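Local structure of methyl-accepting chemotaxis protein, putative (Geobacter sulfurreducens, 3OOV) at residues L49-F60 with P103-R111; V75-Y86 with F115-A126. The protein is a putative methyl-accepting chemotaxis protein whose GAF domain probably serves as a sensory module that passes a signal on in bacterial chemotaxis. All coordinates share one frame; numbering follows the deposited sequence.

How the interactions relate
Interactions 1 and 2 lie on opposite sides of the chain's centre, about 18 Å between their centres, and both reach the six-stranded antiparallel sheet of the GAF fold. They illustrate how a small sensor domain can cover a single sheet with chain of quite different kinds, a loop with 3-10 segments in one case and a helix in the other. Their segments alternate along the chain, 49-60, 75-86, 103-111, then 115-126, so neither contact closes before the other begins. They also touch: L49 CD1 rests 3.6 Å from I76 CG2, joining strand 48-55 to helix 74-82. Interaction 2 reaches the second subunit as well, whereas interaction 1 stays within one chain.

Interaction 1. Residues L49-F60 with P103-R111; sequences LSFVAAVGTADF and PYDAIRALR
F51, on a strand of the GAF-domain sheet, and F60, in the loop after it, pack against I107, A109 and L110 of the connection between strands 86-88 and 115-122, which forms two short 3-10 segments here. The F51 ring is swung away from its backbone N (chi1 -153°), which carries CE1 to 3.8 Å from L110 CG and CZ to 3.9 Å from A109 CB; the side chains of F51 and L110 run past each other in opposite directions. F60 joins this cluster by laying its CE2 over one face of the F51 ring, toward the rim, while F51 CD1 lies at the edge of the F60 ring. From there F60 CZ reaches I107 CG2 at 3.7 Å, and its CE2 also packs on the A109 methyl. The A109 methyl is thus shared by both rings and by T57, whose OG1 approaches A109 CB to 3.3 Å. The T57 hydroxyl is hydrogen-bonded with R36, while the CG2 methyl of T57 packs against NH1 of R108. At the start of the segment, L49 CD1 meets the hydroxyl of Y104, which is hydrogen-bonded to the carbonyl of P68. R135, just after strand 125-133, bonds to the carbonyls of R108 and A109. The polar part of the contact comes from R108, an exposed residue. Its chain bends at chi3 (-65°) and brings the guanidinium end-on to the loop, where NH1 at 2.8 Å and NH2 at 2.9 Å both grip the A58 carbonyl O, which lies within the guanidinium plane.

Interaction 2. Residues V75-Y86 with F115-A126; sequences VITKCFTDRQVY and FVICPIVVKGEA
C79 and I117 form the central fit of a helix laid on a GAF-domain sheet, helix 75-82 running at 34° to strand 115-122 with their axes 7.6 Å apart at closest. The C79 sulfur, anti to its own nitrogen (chi1 177°), drops between two strand residues: SG lies 3.5 Å from I117 CG2 and also touches the ring of P119 at CD. I117 is the broad bump of the strand. Its CG2 branch fills the hollow beneath C79, while CD1 extends under I76 CG1, the two isoleucines crossing at about a right angle. One helical turn before C79, V75 pushes CG1 against F115 CE1, only 3.4 Å away. At the other end the A126 methyl sits over one face of the F80 ring in a CH-pi contact, 3.9 Å from its centroid, and a water bridges F80 O to A126 N. Beyond the helix, R83 takes up positive phi and lays its aliphatic stem across V121 and A126, placing its guanidinium with one face over the G124 carbonyl; P119 CG nests against the R83 backbone. The chain then enters strand 86-88, outermost in the sheet within this chain: Y86 and I117 form an antiparallel hydrogen-bonded pair, each N to the other's O at 2.9 Å. R83 and Q84 bond to A93 and M87 of the second subunit. Helix 74-82 thus covers strand 115-122, flanked in the sheet by 86-88 and 125-133, with helix 143-167 against V85 and C118 on the reverse face.

Interaction 1. Residues L49-F60 with P103-R111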
loop_
_atom_site.group_PDB
_atom_site.type_symbol
_atom_site.label_atom_id
_atom_site.label_comp_id
_atom_site.label_asym_id
_atom_site.label_seq_id
_atom_site.Cartn_x
_atom_site.Cartn_y
_atom_site.Cartn_z
ATOM N N LEU A 49 12.890 16.234 -4.350
ATOM C CA LEU A 49 11.883 16.081 -5.387
ATOM C C LEU A 49 11.606 17.409 -6.096
ATOM O O LEU A 49 11.269 18.380 -5.447
ATOM C CB LEU A 49 10.585 15.664 -4.725
ATOM C CG LEU A 49 10.500 14.228 -4.167
ATOM C CD1 LEU A 49 9.111 14.101 -3.335
ATOM C CD2 LEU A 49 10.664 13.135 -5.252
ATOM N N SER A 50 11.641 17.433 -7.413
ATOM C CA SER A 50 11.233 18.623 -8.035
ATOM C C SER A 50 9.752 18.496 -8.525
ATOM O O SER A 50 9.253 17.419 -8.880
ATOM C CB SER A 50 12.263 19.074 -9.079
ATOM O OG SER A 50 12.129 18.284 -10.211
ATOM N N PHE A 51 9.018 19.584 -8.399
ATOM C CA PHE A 51 7.594 19.542 -8.646
ATOM C C PHE A 51 7.417 19.765 -10.159
ATOM O O PHE A 51 7.679 20.836 -10.632
ATOM C CB PHE A 51 6.945 20.637 -7.805
ATOM C CG PHE A 51 5.469 20.381 -7.392
ATOM C CD1 PHE A 51 5.001 20.855 -6.168
ATOM C CD2 PHE A 51 4.562 19.737 -8.247
ATOM C CE1 PHE A 51 3.647 20.641 -5.765
ATOM C CE2 PHE A 51 3.223 19.529 -7.858
ATOM C CZ PHE A 51 2.751 20.012 -6.671
ATOM N N VAL A 52 6.975 18.762 -10.896
ATOM C CA VAL A 52 6.957 18.782 -12.369
ATOM C C VAL A 52 5.589 19.114 -12.988
ATOM O O VAL A 52 5.491 19.904 -13.962
ATOM C CB VAL A 52 7.502 17.426 -12.935
ATOM C CG1 VAL A 52 7.339 17.360 -14.481
ATOM C CG2 VAL A 52 8.972 17.263 -12.551
ATOM N N ALA A 53 4.531 18.520 -12.431
ATOM C CA ALA A 53 3.165 18.752 -12.881
ATOM C C ALA A 53 2.238 18.922 -11.698
ATOM O O ALA A 53 2.387 18.275 -10.660
ATOM C CB ALA A 53 2.682 17.641 -13.813
ATOM N N ALA A 54 1.310 19.871 -11.851
ATOM C CA ALA A 54 0.256 20.172 -10.874
ATOM C C ALA A 54 -0.923 20.539 -11.716
ATOM O O ALA A 54 -0.907 21.528 -12.440
ATOM C CB ALA A 54 0.623 21.292 -9.985
ATOM N N VAL A 55 -1.900 19.685 -11.750
ATOM C CA VAL A 55 -3.118 20.031 -12.419
ATOM C C VAL A 55 -4.188 20.175 -11.305
ATOM O O VAL A 55 -4.141 19.480 -10.239
ATOM C CB VAL A 55 -3.376 18.974 -13.521
ATOM C CG1 VAL A 55 -4.640 19.196 -14.179
ATOM C CG2 VAL A 55 -2.297 19.105 -14.610
ATOM N N GLY A 56 -5.099 21.122 -11.499
ATOM C CA GLY A 56 -6.235 21.308 -10.597
ATOM C C GLY A 56 -6.018 22.314 -9.486
ATOM O O GLY A 56 -6.969 22.657 -8.762
ATOM N N THR A 57 -4.785 22.780 -9.315
ATOM C CA THR A 57 -4.510 23.793 -8.290
ATOM C C THR A 57 -4.354 25.101 -9.036
ATOM O O THR A 57 -3.421 25.248 -9.851
ATOM C CB THR A 57 -3.259 23.455 -7.420
ATOM O OG1 THR A 57 -3.552 22.290 -6.634
ATOM C CG2 THR A 57 -2.963 24.623 -6.434
ATOM N N ALA A 58 -5.297 26.023 -8.805
ATOM C CA ALA A 58 -5.279 27.326 -9.531
ATOM C C ALA A 58 -4.142 28.208 -9.025
ATOM O O ALA A 58 -3.783 28.145 -7.832
ATOM C CB ALA A 58 -6.730 28.124 -9.436
ATOM N N ASP A 59 -3.657 29.091 -9.890
ATOM C CA ASP A 59 -2.720 30.179 -9.481
ATOM C C ASP A 59 -1.371 29.556 -9.010
ATOM O O ASP A 59 -0.777 29.968 -8.003
ATOM C CB ASP A 59 -3.326 31.078 -8.367
ATOM C CG ASP A 59 -4.679 31.794 -8.783
ATOM O OD1 ASP A 59 -4.944 31.938 -10.013
ATOM O OD2 ASP A 59 -5.484 32.170 -7.843
ATOM N N PHE A 60 -0.905 28.561 -9.745
ATOM C CA PHE A 60 0.255 27.790 -9.315
ATOM C C PHE A 60 0.949 27.200 -10.509
ATOM O O PHE A 60 0.368 26.543 -11.356
ATOM C CB PHE A 60 -0.114 26.695 -8.284
ATOM C CG PHE A 60 1.030 25.824 -7.860
ATOM C CD1 PHE A 60 2.090 26.331 -7.135
ATOM C CD2 PHE A 60 1.021 24.456 -8.149
ATOM C CE1 PHE A 60 3.135 25.504 -6.708
ATOM C CE2 PHE A 60 2.049 23.628 -7.690
ATOM C CZ PHE A 60 3.094 24.140 -6.988
ATOM N N PRO A 103 9.024 22.655 4.083
ATOM C CA PRO A 103 8.340 23.576 3.172
ATOM C C PRO A 103 7.150 22.977 2.448
ATOM O O PRO A 103 6.470 23.734 1.724
ATOM C CB PRO A 103 9.451 23.964 2.163
ATOM C CG PRO A 103 10.244 22.642 2.011
ATOM C CD PRO A 103 10.255 22.102 3.464
ATOM N N TYR A 104 6.910 21.649 2.576
ATOM C CA TYR A 104 5.804 21.005 1.816
ATOM C C TYR A 104 4.409 21.652 2.166
ATOM O O TYR A 104 3.529 21.760 1.308
ATOM C CB TYR A 104 5.745 19.490 2.066
ATOM C CG TYR A 104 6.852 18.586 1.459
ATOM C CD1 TYR A 104 6.580 17.791 0.357
ATOM C CD2 TYR A 104 8.126 18.495 2.041
ATOM C CE1 TYR A 104 7.537 16.937 -0.185
ATOM C CE2 TYR A 104 9.106 17.626 1.521
ATOM C CZ TYR A 104 8.804 16.873 0.413
ATOM O OH TYR A 104 9.715 16.037 -0.160
ATOM N N ASP A 105 4.219 22.083 3.395
ATOM C CA ASP A 105 2.903 22.523 3.827
ATOM C C ASP A 105 2.643 24.012 3.504
ATOM O O ASP A 105 1.596 24.556 3.852
ATOM C CB ASP A 105 2.718 22.235 5.316
ATOM C CG ASP A 105 3.525 23.171 6.223
ATOM O OD1 ASP A 105 3.342 23.049 7.446
ATOM O OD2 ASP A 105 4.341 24.006 5.749
ATOM N N ALA A 106 3.602 24.633 2.816
ATOM C CA ALA A 106 3.442 25.988 2.280
ATOM C C ALA A 106 2.815 25.900 0.881
ATOM O O ALA A 106 2.498 26.933 0.295
ATOM C CB ALA A 106 4.830 26.709 2.194
ATOM N N ILE A 107 2.660 24.682 0.330
ATOM C CA ILE A 107 2.156 24.554 -1.035
ATOM C C ILE A 107 0.676 24.107 -1.018
ATOM O O ILE A 107 0.358 22.960 -0.588
ATOM C CB ILE A 107 2.996 23.564 -1.839
ATOM C CG1 ILE A 107 4.489 23.696 -1.412
ATOM C CG2 ILE A 107 2.706 23.615 -3.383
ATOM C CD1 ILE A 107 5.526 23.819 -2.504
ATOM N N ARG A 108 -0.204 24.945 -1.578
ATOM C CA ARG A 108 -1.642 24.652 -1.605
ATOM C C ARG A 108 -1.940 23.332 -2.295
ATOM O O ARG A 108 -2.847 22.600 -1.882
ATOM C CB ARG A 108 -2.447 25.765 -2.319
ATOM C CG ARG A 108 -2.734 26.995 -1.423
ATOM C CD ARG A 108 -3.622 28.054 -2.216
ATOM N NE ARG A 108 -2.847 28.577 -3.347
ATOM C CZ ARG A 108 -3.123 28.454 -4.628
ATOM N NH1 ARG A 108 -4.190 27.784 -5.065
ATOM N NH2 ARG A 108 -2.293 28.998 -5.497
ATOM N N ALA A 109 -1.152 23.014 -3.326
ATOM C CA ALA A 109 -1.427 21.868 -4.177
ATOM C C ALA A 109 -1.258 20.583 -3.388
ATOM O O ALA A 109 -1.860 19.591 -3.770
ATOM C CB ALA A 109 -0.497 21.871 -5.419
ATOM N N LEU A 110 -0.424 20.637 -2.334
ATOM C CA LEU A 110 -0.053 19.545 -1.458
ATOM C C LEU A 110 -0.780 19.542 -0.106
ATOM O O LEU A 110 -0.500 18.652 0.735
ATOM C CB LEU A 110 1.477 19.568 -1.147
ATOM C CG LEU A 110 2.372 19.419 -2.377
ATOM C CD1 LEU A 110 3.816 19.252 -1.953
ATOM C CD2 LEU A 110 1.956 18.195 -3.260
ATOM N N ARG A 111 -1.699 20.483 0.110
ATOM C CA ARG A 111 -2.335 20.583 1.432
ATOM C C ARG A 111 -3.608 19.740 1.659
ATOM O O ARG A 111 -4.301 19.985 2.592
ATOM C CB ARG A 111 -2.705 22.025 1.723
ATOM C CG ARG A 111 -1.590 22.860 2.196
ATOM C CD ARG A 111 -2.200 24.214 2.426
ATOM N NE ARG A 111 -1.126 25.065 2.844
ATOM C CZ ARG A 111 -1.144 26.375 2.742
ATOM N NH1 ARG A 111 -2.217 26.991 2.250
ATOM N NH2 ARG A 111 -0.084 27.058 3.142
#

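Interaction 2. Residues V75-Y86 with F115-A126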
loop_
_atom_site.group_PDB
_atom_site.type_symbol
_atom_site.label_atom_id
_atom_site.label_comp_id
_atom_site.label_asym_id
_atom_site.label_seq_id
_atom_site.Cartn_x
_atom_site.Cartn_y
_atom_site.Cartn_z
ATOM N N VAL A 75 4.459 11.629 4.427
ATOM C CA VAL A 75 4.074 10.411 3.781
ATOM C C VAL A 75 4.509 10.391 2.310
ATOM O O VAL A 75 4.536 9.364 1.680
ATOM C CB VAL A 75 2.529 10.189 3.916
ATOM C CG1 VAL A 75 1.748 11.320 3.213
ATOM C CG2 VAL A 75 2.149 8.861 3.327
ATOM N N ILE A 76 4.791 11.553 1.725
ATOM C CA ILE A 76 5.348 11.543 0.390
ATOM C C ILE A 76 6.733 10.899 0.388
ATOM O O ILE A 76 7.040 10.046 -0.441
ATOM C CB ILE A 76 5.406 12.967 -0.230
ATOM C CG1 ILE A 76 3.969 13.433 -0.552
ATOM C CG2 ILE A 76 6.256 12.963 -1.516
ATOM C CD1 ILE A 76 3.823 14.918 -0.819
ATOM N N THR A 77 7.566 11.320 1.314
ATOM C CA THR A 77 8.862 10.662 1.482
ATOM C C THR A 77 8.722 9.157 1.770
ATOM O O THR A 77 9.522 8.337 1.255
ATOM C CB THR A 77 9.603 11.333 2.658
ATOM O OG1 THR A 77 9.822 12.679 2.279
ATOM C CG2 THR A 77 10.992 10.643 2.956
ATOM N N LYS A 78 7.749 8.782 2.604
ATOM C CA LYS A 78 7.578 7.328 2.892
ATOM C C LYS A 78 7.172 6.574 1.701
ATOM O O LYS A 78 7.654 5.433 1.510
ATOM C CB LYS A 78 6.612 7.059 4.031
ATOM C CG LYS A 78 7.212 7.376 5.376
ATOM C CD LYS A 78 6.196 7.976 6.336
ATOM C CE LYS A 78 5.257 6.904 6.811
ATOM N NZ LYS A 78 6.097 5.804 7.503
ATOM N N CYS A 79 6.241 7.145 0.901
ATOM C CA CYS A 79 5.886 6.512 -0.374
ATOM C C CYS A 79 7.146 6.239 -1.243
ATOM O O CYS A 79 7.326 5.131 -1.843
ATOM C CB CYS A 79 4.939 7.423 -1.197
ATOM S SG CYS A 79 4.526 6.738 -2.803
ATOM N N PHE A 80 7.958 7.287 -1.383
ATOM C CA PHE A 80 9.134 7.235 -2.255
ATOM C C PHE A 80 10.130 6.145 -1.727
ATOM O O PHE A 80 10.577 5.283 -2.498
ATOM C CB PHE A 80 9.843 8.588 -2.272
ATOM C CG PHE A 80 11.028 8.625 -3.192
ATOM C CD1 PHE A 80 10.848 8.939 -4.559
ATOM C CD2 PHE A 80 12.311 8.360 -2.707
ATOM C CE1 PHE A 80 11.935 8.962 -5.422
ATOM C CE2 PHE A 80 13.418 8.394 -3.557
ATOM C CZ PHE A 80 13.231 8.719 -4.911
ATOM N N THR A 81 10.426 6.191 -0.428
ATOM C CA THR A 81 11.368 5.248 0.212
ATOM C C THR A 81 10.892 3.768 0.158
ATOM O O THR A 81 11.654 2.864 -0.161
ATOM C CB THR A 81 11.689 5.742 1.653
ATOM O OG1 THR A 81 12.118 7.121 1.571
ATOM C CG2 THR A 81 12.887 5.090 2.199
ATOM N N ASP A 82 9.615 3.525 0.431
ATOM C CA ASP A 82 9.080 2.170 0.570
ATOM C C ASP A 82 8.484 1.647 -0.728
ATOM O O ASP A 82 8.004 0.506 -0.790
ATOM C CB ASP A 82 7.938 2.158 1.601
ATOM C CG ASP A 82 8.354 2.587 3.005
ATOM O OD1 ASP A 82 9.553 2.777 3.279
ATOM O OD2 ASP A 82 7.428 2.771 3.861
ATOM N N ARG A 83 8.396 2.507 -1.749
ATOM C CA ARG A 83 7.726 2.156 -3.046
ATOM C C ARG A 83 6.337 1.577 -2.782
ATOM O O ARG A 83 5.910 0.613 -3.391
ATOM C CB ARG A 83 8.591 1.187 -3.882
ATOM C CG ARG A 83 9.950 1.751 -4.260
ATOM C CD ARG A 83 10.750 0.739 -5.161
ATOM N NE ARG A 83 11.490 -0.255 -4.367
ATOM C CZ ARG A 83 11.323 -1.572 -4.448
ATOM N NH1 ARG A 83 10.436 -2.117 -5.297
ATOM N NH2 ARG A 83 12.066 -2.346 -3.661
ATOM N N GLN A 84 5.628 2.162 -1.845
ATOM C CA GLN A 84 4.322 1.663 -1.494
ATOM C C GLN A 84 3.265 2.772 -1.761
ATOM O O GLN A 84 3.525 3.945 -1.503
ATOM C CB GLN A 84 4.309 1.190 -0.031
ATOM C CG GLN A 84 3.531 -0.147 0.232
ATOM C CD GLN A 84 4.068 -1.371 -0.536
ATOM O OE1 GLN A 84 3.282 -2.197 -1.034
ATOM N NE2 GLN A 84 5.422 -1.491 -0.649
ATOM N N VAL A 85 2.116 2.380 -2.315
ATOM C CA VAL A 85 0.903 3.232 -2.379
ATOM C C VAL A 85 0.461 3.504 -0.961
ATOM O O VAL A 85 0.282 2.536 -0.154
ATOM C CB VAL A 85 -0.213 2.561 -3.166
ATOM C CG1 VAL A 85 -1.509 3.448 -3.173
ATOM C CG2 VAL A 85 0.250 2.281 -4.592
ATOM N N TYR A 86 0.343 4.791 -0.626
ATOM C CA TYR A 86 -0.230 5.218 0.660
ATOM C C TYR A 86 -1.596 5.807 0.379
ATOM O O TYR A 86 -1.709 6.794 -0.341
ATOM C CB TYR A 86 0.631 6.237 1.431
ATOM C CG TYR A 86 1.764 5.574 2.207
ATOM C CD1 TYR A 86 1.620 5.198 3.544
ATOM C CD2 TYR A 86 2.991 5.271 1.567
ATOM C CE1 TYR A 86 2.718 4.589 4.255
ATOM C CE2 TYR A 86 4.051 4.596 2.246
ATOM C CZ TYR A 86 3.915 4.277 3.576
ATOM O OH TYR A 86 4.988 3.613 4.190
ATOM N N PHE A 115 -5.810 11.846 0.607
ATOM C CA PHE A 115 -5.116 11.682 -0.648
ATOM C C PHE A 115 -4.579 10.284 -0.820
ATOM O O PHE A 115 -4.477 9.529 0.152
ATOM C CB PHE A 115 -3.921 12.663 -0.705
ATOM C CG PHE A 115 -3.045 12.590 0.529
ATOM C CD1 PHE A 115 -2.117 11.555 0.672
ATOM C CD2 PHE A 115 -3.238 13.470 1.585
ATOM C CE1 PHE A 115 -1.341 11.483 1.841
ATOM C CE2 PHE A 115 -2.505 13.392 2.775
ATOM C CZ PHE A 115 -1.544 12.370 2.899
ATOM N N VAL A 116 -4.157 10.005 -2.034
ATOM C CA VAL A 116 -3.302 8.842 -2.379
ATOM C C VAL A 116 -1.964 9.300 -2.938
ATOM O O VAL A 116 -1.893 10.225 -3.849
ATOM C CB VAL A 116 -3.990 8.068 -3.524
ATOM C CG1 VAL A 116 -3.045 7.032 -4.187
ATOM C CG2 VAL A 116 -5.337 7.355 -2.974
ATOM N N ILE A 117 -0.901 8.694 -2.427
ATOM C CA ILE A 117 0.471 8.869 -3.013
ATOM C C ILE A 117 0.889 7.519 -3.576
ATOM O O ILE A 117 0.802 6.478 -2.898
ATOM C CB ILE A 117 1.537 9.264 -1.987
ATOM C CG1 ILE A 117 1.011 10.209 -0.877
ATOM C CG2 ILE A 117 2.818 9.748 -2.741
ATOM C CD1 ILE A 117 0.576 11.702 -1.403
ATOM N N CYS A 118 1.370 7.559 -4.804
ATOM C CA CYS A 118 1.663 6.363 -5.560
ATOM C C CYS A 118 3.084 6.535 -6.162
ATOM O O CYS A 118 3.366 7.563 -6.737
ATOM C CB CYS A 118 0.610 6.162 -6.628
ATOM S SG CYS A 118 1.067 4.834 -7.752
ATOM N N PRO A 119 3.984 5.577 -5.942
ATOM C CA PRO A 119 5.386 5.763 -6.374
ATOM C C PRO A 119 5.457 5.543 -7.879
ATOM O O PRO A 119 4.642 4.798 -8.415
ATOM C CB PRO A 119 6.135 4.633 -5.648
ATOM C CG PRO A 119 5.038 3.450 -5.570
ATOM C CD PRO A 119 3.727 4.233 -5.360
ATOM N N ILE A 120 6.373 6.222 -8.560
ATOM C CA ILE A 120 6.662 5.902 -9.959
ATOM C C ILE A 120 7.925 5.040 -9.890
ATOM O O ILE A 120 8.934 5.462 -9.353
ATOM C CB ILE A 120 6.931 7.189 -10.766
ATOM C CG1 ILE A 120 5.648 8.092 -10.740
ATOM C CG2 ILE A 120 7.410 6.799 -12.233
ATOM C CD1 ILE A 120 5.924 9.575 -11.036
ATOM N N VAL A 121 7.867 3.814 -10.381
ATOM C CA VAL A 121 8.935 2.876 -10.060
ATOM C C VAL A 121 9.532 2.435 -11.355
ATOM O O VAL A 121 8.822 2.004 -12.288
ATOM C CB VAL A 121 8.436 1.631 -9.225
ATOM C CG1 VAL A 121 9.585 0.605 -9.013
ATOM C CG2 VAL A 121 7.861 2.066 -7.844
ATOM N N VAL A 122 10.853 2.579 -11.437
ATOM C CA VAL A 122 11.615 2.063 -12.586
ATOM C C VAL A 122 12.634 1.028 -12.075
ATOM O O VAL A 122 13.401 1.302 -11.159
ATOM C CB VAL A 122 12.223 3.236 -13.405
ATOM C CG1 VAL A 122 13.495 2.796 -14.169
ATOM C CG2 VAL A 122 11.165 3.804 -14.343
ATOM N N LYS A 123 12.536 -0.190 -12.599
ATOM C CA LYS A 123 13.425 -1.305 -12.251
ATOM C C LYS A 123 13.666 -1.474 -10.745
ATOM O O LYS A 123 14.816 -1.528 -10.278
ATOM C CB LYS A 123 14.762 -1.233 -13.037
ATOM C CG LYS A 123 14.739 -2.063 -14.369
ATOM C CD LYS A 123 14.479 -1.250 -15.666
ATOM C CE LYS A 123 15.813 -0.891 -16.406
ATOM N NZ LYS A 123 15.695 0.136 -17.555
ATOM N N GLY A 124 12.580 -1.535 -9.985
ATOM C CA GLY A 124 12.711 -1.669 -8.543
ATOM C C GLY A 124 13.167 -0.440 -7.759
ATOM O O GLY A 124 13.385 -0.542 -6.541
ATOM N N GLU A 125 13.297 0.725 -8.414
ATOM C CA GLU A 125 13.566 1.958 -7.631
ATOM C C GLU A 125 12.522 3.058 -7.909
ATOM O O GLU A 125 12.109 3.240 -9.068
ATOM C CB GLU A 125 15.006 2.494 -7.871
ATOM C CG GLU A 125 15.966 1.467 -8.506
ATOM C CD GLU A 125 17.321 1.351 -7.807
ATOM O OE1 GLU A 125 17.364 0.730 -6.705
ATOM O OE2 GLU A 125 18.346 1.852 -8.360
ATOM N N ALA A 126 12.101 3.768 -6.859
ATOM C CA ALA A 126 11.228 4.922 -7.027
ATOM C C ALA A 126 12.043 6.028 -7.660
ATOM O O ALA A 126 13.167 6.351 -7.217
ATOM C CB ALA A 126 10.693 5.398 -5.711
HETATM O O HOH W 1 13.033 3.688 -3.983
#